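PDB 7OEC: DNA polymerase II large subunit, which carries an intein that probably excises itself by protein splicing and joins the flanking polymerase segments, the intein being the part crystallised. Local coordinates for residues Thr92-Glu102 against Arg110-Ile121. The protein carries 2 engineered substitutions. Residues are numbered along the deposited sequence; the frame is centred on the assembly and turned at random.
Sequences TTVDHPVLVYE and RAFEVREGNIII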
ATOM      1  N   THR A  92      -6.092  -1.208  -5.783  1.00 17.78           N
ATOM      2  CA  THR A  92      -5.601  -2.500  -5.323  1.00 17.62           C
ATOM      3  C   THR A  92      -6.276  -3.617  -6.096  1.00 17.88           C
ATOM      4  O   THR A  92      -7.276  -3.400  -6.772  1.00 20.10           O
ATOM      5  CB  THR A  92      -5.886  -2.773  -3.850  1.00 21.19           C
ATOM      6  OG1 THR A  92      -7.306  -2.984  -3.656  1.00 23.45           O
ATOM      7  CG2 THR A  92      -5.493  -1.621  -2.966  1.00 22.92           C
ATOM      8  N   THR A  93      -5.727  -4.819  -6.004  1.00 18.79           N
ATOM      9  CA  THR A  93      -6.478  -5.933  -6.564  1.00 19.26           C
ATOM     10  C   THR A  93      -7.784  -6.178  -5.786  1.00 20.17           C
ATOM     11  O   THR A  93      -7.978  -5.714  -4.654  1.00 19.69           O
ATOM     12  CB  THR A  93      -5.628  -7.190  -6.616  1.00 22.40           C
ATOM     13  OG1 THR A  93      -5.171  -7.459  -5.308  1.00 22.84           O
ATOM     14  CG2 THR A  93      -4.438  -7.066  -7.535  1.00 23.65           C
ATOM     15  N   VAL A  94      -8.702  -6.923  -6.422  1.00 22.87           N
ATOM     16  CA  VAL A  94     -10.095  -6.950  -5.954  1.00 24.98           C
ATOM     17  C   VAL A  94     -10.218  -7.469  -4.531  1.00 24.85           C
ATOM     18  O   VAL A  94     -11.152  -7.078  -3.829  1.00 25.79           O
ATOM     19  CB  VAL A  94     -10.996  -7.758  -6.904  1.00 31.87           C
ATOM     20  CG1 VAL A  94     -10.980  -7.121  -8.167  1.00 38.80           C
ATOM     21  CG2 VAL A  94     -10.560  -9.186  -7.007  1.00 32.27           C
ATOM     22  N   ASP A  95      -9.386  -8.444  -4.121  1.00 24.26           N
ATOM     23  CA  ASP A  95      -9.488  -9.062  -2.792  1.00 25.53           C
ATOM     24  C   ASP A  95      -8.457  -8.529  -1.811  1.00 23.99           C
ATOM     25  O   ASP A  95      -8.299  -9.090  -0.721  1.00 27.59           O
ATOM     26  CB  ASP A  95      -9.327 -10.584  -2.876  1.00 30.45           C
ATOM     27  CG  ASP A  95     -10.490 -11.248  -3.594  1.00 38.30           C
ATOM     28  OD1 ASP A  95     -11.609 -10.709  -3.528  1.00 39.49           O
ATOM     29  OD2 ASP A  95     -10.296 -12.273  -4.265  1.00 45.53           O
ATOM     30  N   HIS A  96      -7.747  -7.483  -2.182  1.00 21.42           N
ATOM     31  CA  HIS A  96      -6.684  -6.968  -1.352  1.00 19.58           C
ATOM     32  C   HIS A  96      -7.280  -6.431  -0.057  1.00 18.73           C
ATOM     33  O   HIS A  96      -8.269  -5.699  -0.100  1.00 21.11           O
ATOM     34  CB  HIS A  96      -6.038  -5.776  -2.067  1.00 20.95           C
ATOM     35  CG  HIS A  96      -4.681  -5.404  -1.548  1.00 20.14           C
ATOM     36  ND1 HIS A  96      -4.474  -4.742  -0.352  1.00 20.64           N
ATOM     37  CD2 HIS A  96      -3.454  -5.604  -2.080  1.00 23.71           C
ATOM     38  CE1 HIS A  96      -3.175  -4.549  -0.177  1.00 21.00           C
ATOM     39  NE2 HIS A  96      -2.537  -5.067  -1.210  1.00 24.10           N
ATOM     40  N   PRO A  97      -6.667  -6.693   1.082  1.00 20.06           N
ATOM     41  CA  PRO A  97      -7.135  -6.037   2.310  1.00 20.00           C
ATOM     42  C   PRO A  97      -6.968  -4.525   2.247  1.00 18.17           C
ATOM     43  O   PRO A  97      -5.938  -4.006   1.809  1.00 20.75           O
ATOM     44  CB  PRO A  97      -6.246  -6.623   3.402  1.00 21.17           C
ATOM     45  CG  PRO A  97      -5.169  -7.301   2.688  1.00 26.99           C
ATOM     46  CD  PRO A  97      -5.568  -7.635   1.328  1.00 21.75           C
ATOM     47  N   VAL A  98      -7.977  -3.823   2.747  1.00 18.29           N
ATOM     48  CA  VAL A  98      -8.008  -2.371   2.826  1.00 17.93           C
ATOM     49  C   VAL A  98      -8.427  -2.036   4.246  1.00 17.67           C
ATOM     50  O   VAL A  98      -9.342  -2.663   4.795  1.00 21.96           O
ATOM     51  CB  VAL A  98      -9.025  -1.808   1.804  1.00 19.78           C
ATOM     52  CG1 VAL A  98      -9.212  -0.269   1.959  1.00 19.21           C
ATOM     53  CG2 VAL A  98      -8.540  -2.084   0.370  1.00 21.27           C
ATOM     54  N   LEU A  99      -7.784  -1.031   4.830  1.00 16.50           N
ATOM     55  CA  LEU A  99      -8.118  -0.579   6.173  1.00 16.61           C
ATOM     56  C   LEU A  99      -9.043   0.623   6.113  1.00 15.75           C
ATOM     57  O   LEU A  99      -8.727   1.626   5.473  1.00 17.56           O
ATOM     58  CB  LEU A  99      -6.864  -0.173   6.926  1.00 18.08           C
ATOM     59  CG  LEU A  99      -5.879  -1.312   7.078  1.00 21.61           C
ATOM     60  CD1 LEU A  99      -4.710  -0.838   7.862  1.00 22.92           C
ATOM     61  CD2 LEU A  99      -6.487  -2.525   7.760  1.00 26.64           C
ATOM     62  N   VAL A 100     -10.188   0.511   6.765  1.00 17.92           N
ATOM     63  CA  VAL A 100     -11.131   1.609   6.904  1.00 18.44           C
ATOM     64  C   VAL A 100     -11.294   1.890   8.386  1.00 18.41           C
ATOM     65  O   VAL A 100     -11.113   1.011   9.222  1.00 24.37           O
ATOM     66  CB  VAL A 100     -12.481   1.323   6.223  1.00 22.11           C
ATOM     67  CG1 VAL A 100     -12.328   1.141   4.731  1.00 24.63           C
ATOM     68  CG2 VAL A 100     -13.094   0.119   6.752  1.00 25.61           C
ATOM     69  N   TYR A 101     -11.616   3.114   8.728  1.00 18.84           N
ATOM     70  CA  TYR A 101     -11.630   3.502  10.128  1.00 19.33           C
ATOM     71  C   TYR A 101     -13.059   3.668  10.596  1.00 20.56           C
ATOM     72  O   TYR A 101     -13.807   4.480  10.061  1.00 22.85           O
ATOM     73  CB  TYR A 101     -10.896   4.803  10.315  1.00 21.39           C
ATOM     74  CG  TYR A 101     -10.496   5.042  11.744  1.00 25.89           C
ATOM     75  CD1 TYR A 101     -11.167   5.976  12.514  1.00 30.59           C
ATOM     76  CD2 TYR A 101      -9.429   4.346  12.321  1.00 26.22           C
ATOM     77  CE1 TYR A 101     -10.782   6.240  13.842  1.00 31.92           C
ATOM     78  CE2 TYR A 101      -9.055   4.576  13.644  1.00 30.58           C
ATOM     79  CZ  TYR A 101      -9.731   5.528  14.392  1.00 33.66           C
ATOM     80  OH  TYR A 101      -9.330   5.757  15.691  1.00 39.90           O
ATOM     81  N   GLU A 102     -13.456   2.868  11.561  1.00 23.71           N
ATOM     82  CA  GLU A 102     -14.856   2.799  11.950  1.00 32.66           C
ATOM     83  C   GLU A 102     -14.896   2.729  13.460  1.00 33.88           C
ATOM     84  O   GLU A 102     -14.259   1.854  14.059  1.00 33.43           O
ATOM     85  CB  GLU A 102     -15.564   1.580  11.324  1.00 38.36           C
ATOM     86  CG  GLU A 102     -15.598   1.632   9.804  1.00 45.60           C
ATOM     87  CD  GLU A 102     -16.498   0.590   9.130  1.00 51.75           C
ATOM     88  OE1 GLU A 102     -16.972   0.910   7.985  1.00 52.95           O
ATOM     89  OE2 GLU A 102     -16.717  -0.513   9.726  1.00 54.45           O
ATOM     90  N   ARG A 110     -11.882  -6.779   2.609  1.00 21.10           N
ATOM     91  CA  ARG A 110     -11.425  -6.968   1.236  1.00 22.91           C
ATOM     92  C   ARG A 110     -11.857  -5.769   0.407  1.00 20.99           C
ATOM     93  O   ARG A 110     -12.901  -5.170   0.662  1.00 21.19           O
ATOM     94  CB  ARG A 110     -11.987  -8.259   0.642  1.00 29.14           C
ATOM     95  CG  ARG A 110     -11.403  -9.492   1.318  1.00 37.40           C
ATOM     96  CD  ARG A 110     -12.115 -10.775   0.936  1.00 46.66           C
ATOM     97  NE  ARG A 110     -13.464 -10.821   1.492  1.00 54.62           N
ATOM     98  CZ  ARG A 110     -14.296 -11.860   1.390  1.00 60.28           C
ATOM     99  NH1 ARG A 110     -13.925 -12.972   0.743  1.00 60.84           N
ATOM    100  NH2 ARG A 110     -15.509 -11.789   1.942  1.00 63.00           N
ATOM    101  N   ALA A 111     -11.059  -5.433  -0.605  1.00 20.26           N
ATOM    102  CA  ALA A 111     -11.314  -4.211  -1.353  1.00 18.73           C
ATOM    103  C   ALA A 111     -12.729  -4.181  -1.907  1.00 21.50           C
ATOM    104  O   ALA A 111     -13.370  -3.128  -1.889  1.00 22.15           O
ATOM    105  CB  ALA A 111     -10.297  -4.078  -2.473  1.00 19.99           C
ATOM    106  N   PHE A 112     -13.251  -5.320  -2.380  1.00 22.23           N
ATOM    107  CA  PHE A 112     -14.583  -5.315  -2.995  1.00 23.23           C
ATOM    108  C   PHE A 112     -15.710  -5.100  -1.988  1.00 25.14           C
ATOM    109  O   PHE A 112     -16.851  -4.845  -2.400  1.00 28.01           O
ATOM    110  CB  PHE A 112     -14.859  -6.590  -3.819  1.00 25.74           C
ATOM    111  CG  PHE A 112     -15.076  -7.835  -2.991  1.00 32.49           C
ATOM    112  CD1 PHE A 112     -16.334  -8.171  -2.500  1.00 36.45           C
ATOM    113  CD2 PHE A 112     -14.020  -8.664  -2.702  1.00 33.48           C
ATOM    114  CE1 PHE A 112     -16.514  -9.311  -1.724  1.00 37.94           C
ATOM    115  CE2 PHE A 112     -14.184  -9.783  -1.916  1.00 35.64           C
ATOM    116  CZ  PHE A 112     -15.436 -10.112  -1.424  1.00 37.18           C
ATOM    117  N   GLU A 113     -15.414  -5.174  -0.695  1.00 23.58           N
ATOM    118  CA  GLU A 113     -16.395  -4.926   0.345  1.00 23.63           C
ATOM    119  C   GLU A 113     -16.394  -3.486   0.851  1.00 21.96           C
ATOM    120  O   GLU A 113     -17.286  -3.122   1.637  1.00 24.11           O
ATOM    121  CB  GLU A 113     -16.090  -5.803   1.559  1.00 25.93           C
ATOM    122  CG  GLU A 113     -16.151  -7.286   1.351  1.00 31.99           C
ATOM    123  CD  GLU A 113     -15.549  -8.120   2.582  1.00 39.64           C
ATOM    124  OE1 GLU A 113     -14.554  -7.733   3.325  1.00 39.58           O
ATOM    125  OE2 GLU A 113     -16.103  -9.218   2.794  1.00 45.97           O
ATOM    126  N   VAL A 114     -15.403  -2.679   0.457  1.00 20.02           N
ATOM    127  CA  VAL A 114     -15.386  -1.277   0.850  1.00 19.58           C
ATOM    128  C   VAL A 114     -16.564  -0.584   0.184  1.00 22.10           C
ATOM    129  O   VAL A 114     -16.942  -0.918  -0.950  1.00 23.92           O
ATOM    130  CB  VAL A 114     -14.040  -0.648   0.445  1.00 20.49           C
ATOM    131  CG1 VAL A 114     -13.998   0.862   0.762  1.00 20.40           C
ATOM    132  CG2 VAL A 114     -12.880  -1.320   1.191  1.00 20.27           C
ATOM    133  N   ARG A 115     -17.143   0.401   0.883  1.00 21.94           N
ATOM    134  CA  ARG A 115     -18.303   1.133   0.399  1.00 22.92           C
ATOM    135  C   ARG A 115     -18.034   2.627   0.384  1.00 22.75           C
ATOM    136  O   ARG A 115     -17.267   3.148   1.203  1.00 22.18           O
ATOM    137  CB  ARG A 115     -19.521   0.883   1.287  1.00 27.11           C
ATOM    138  CG  ARG A 115     -19.990  -0.621   1.278  1.00 33.48           C
ATOM    139  CD  ARG A 115     -20.527  -0.987  -0.119  1.00 39.07           C
ATOM    140  NE  ARG A 115     -20.871  -2.401  -0.310  1.00 42.23           N
ATOM    141  CZ  ARG A 115     -20.121  -3.315  -0.946  1.00 41.44           C
ATOM    142  NH1 ARG A 115     -18.931  -3.014  -1.484  1.00 35.61           N
ATOM    143  NH2 ARG A 115     -20.582  -4.563  -1.058  1.00 46.41           N
ATOM    144  N   GLU A 116     -18.694   3.310  -0.547  1.00 22.92           N
ATOM    145  CA  GLU A 116     -18.687   4.758  -0.508  1.00 23.02           C
ATOM    146  C   GLU A 116     -19.117   5.222   0.882  1.00 22.33           C
ATOM    147  O   GLU A 116     -20.070   4.692   1.472  1.00 23.82           O
ATOM    148  CB  GLU A 116     -19.623   5.337  -1.563  1.00 27.22           C
ATOM    149  CG  GLU A 116     -19.083   5.295  -2.932  1.00 33.72           C
ATOM    150  CD  GLU A 116     -20.099   5.860  -3.943  1.00 43.02           C
ATOM    151  OE1 GLU A 116     -21.119   6.476  -3.530  1.00 47.62           O
ATOM    152  OE2 GLU A 116     -19.890   5.671  -5.147  1.00 47.53           O
ATOM    153  N   GLY A 117     -18.408   6.232   1.389  1.00 21.93           N
ATOM    154  CA  GLY A 117     -18.643   6.770   2.700  1.00 21.94           C
ATOM    155  C   GLY A 117     -17.808   6.150   3.779  1.00 23.83           C
ATOM    156  O   GLY A 117     -17.785   6.687   4.896  1.00 27.78           O
ATOM    157  N   ASN A 118     -17.166   5.013   3.510  1.00 20.15           N
ATOM    158  CA  ASN A 118     -16.222   4.477   4.482  1.00 19.34           C
ATOM    159  C   ASN A 118     -15.070   5.475   4.645  1.00 18.31           C
ATOM    160  O   ASN A 118     -14.729   6.217   3.715  1.00 21.30           O
ATOM    161  CB  ASN A 118     -15.632   3.120   4.046  1.00 19.44           C
ATOM    162  CG  ASN A 118     -16.612   1.958   4.119  1.00 21.30           C
ATOM    163  OD1 ASN A 118     -16.260   0.861   3.684  1.00 22.69           O
ATOM    164  ND2 ASN A 118     -17.821   2.175   4.643  1.00 27.53           N
ATOM    165  N   ILE A 119     -14.442   5.476   5.822  1.00 19.10           N
ATOM    166  CA  ILE A 119     -13.361   6.416   6.131  1.00 18.10           C
ATOM    167  C   ILE A 119     -11.996   5.759   5.929  1.00 17.44           C
ATOM    168  O   ILE A 119     -11.728   4.683   6.471  1.00 18.71           O
ATOM    169  CB  ILE A 119     -13.488   6.945   7.571  1.00 19.39           C
ATOM    170  CG1 ILE A 119     -14.824   7.672   7.741  1.00 21.63           C
ATOM    171  CG2 ILE A 119     -12.285   7.814   7.971  1.00 22.43           C
ATOM    172  CD1 ILE A 119     -14.991   8.922   6.920  1.00 28.26           C
ATOM    173  N   ILE A 120     -11.105   6.472   5.239  1.00 18.09           N
ATOM    174  CA  ILE A 120      -9.697   6.125   5.075  1.00 16.39           C
ATOM    175  C   ILE A 120      -8.875   7.130   5.872  1.00 17.22           C
ATOM    176  O   ILE A 120      -9.249   8.307   5.976  1.00 18.04           O
ATOM    177  CB  ILE A 120      -9.322   6.198   3.577  1.00 18.76           C
ATOM    178  CG1 ILE A 120     -10.150   5.246   2.741  1.00 23.01           C
ATOM    179  CG2 ILE A 120      -7.849   6.019   3.352  1.00 20.02           C
ATOM    180  CD1 ILE A 120      -9.852   3.811   2.987  1.00 26.24           C
ATOM    181  N   ILE A 121      -7.767   6.677   6.457  1.00 16.91           N
ATOM    182  CA  ILE A 121      -6.879   7.539   7.224  1.00 16.90           C
ATOM    183  C   ILE A 121      -5.726   7.960   6.330  1.00 16.16           C
ATOM    184  O   ILE A 121      -5.080   7.121   5.693  1.00 17.90           O
ATOM    185  CB  ILE A 121      -6.378   6.822   8.500  1.00 18.83           C
ATOM    186  CG1 ILE A 121      -7.565   6.449   9.395  1.00 21.24           C
ATOM    187  CG2 ILE A 121      -5.313   7.622   9.215  1.00 21.71           C
ATOM    188  CD1 ILE A 121      -8.425   7.601   9.786  1.00 23.23           C
TER
HETATM  189  O   HOH W   1      -6.982   3.835   6.290  1.00 19.05           O
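Tyr101 N donates to Ile119 O at 2.8 Å where strand 97-102 crosses strand 119-121 at 109°, and a water bridges Leu99 O and Ile121 N. Pro97 and Arg110 form an antiparallel non-hydrogen-bonded pair, followed by two weak bonds, Ala111 N to His96 O and Phe112 N to Val94 O. Ala111 CB lies against the type I turn 93-96, 3.4 Å from both Thr92 OG1 and Val94 O. Phe112 CG stands between the backbone N and the carbonyl carbon (chi1 72°), bringing the ring edge to Asp95, with CE2 3.2 Å from OD1 and the carboxylate turned 71° from the ring. Val98 CG1 meets Val114 CG2 at 3.9 Å, nearly at right angles, and Val100 CG1 packs on Asn118 CB. The Ile121 tip lies obliquely against Tyr101 CB and CG. Asn118 OD1 accepts from Arg115 N at 3.0 Å, above its amide plane, and from Lys109 NZ. With an alanine here, Arg115 N and Lys109 NZ would probably lose an acceptor, leaving the type II turn 115-118 held mainly by backbone bonds. The hairpin of 97-102 and 105-110, against strand 119-123, belongs to the all-beta Hint fold of inteins; Thr93 to His96 match its block B motif.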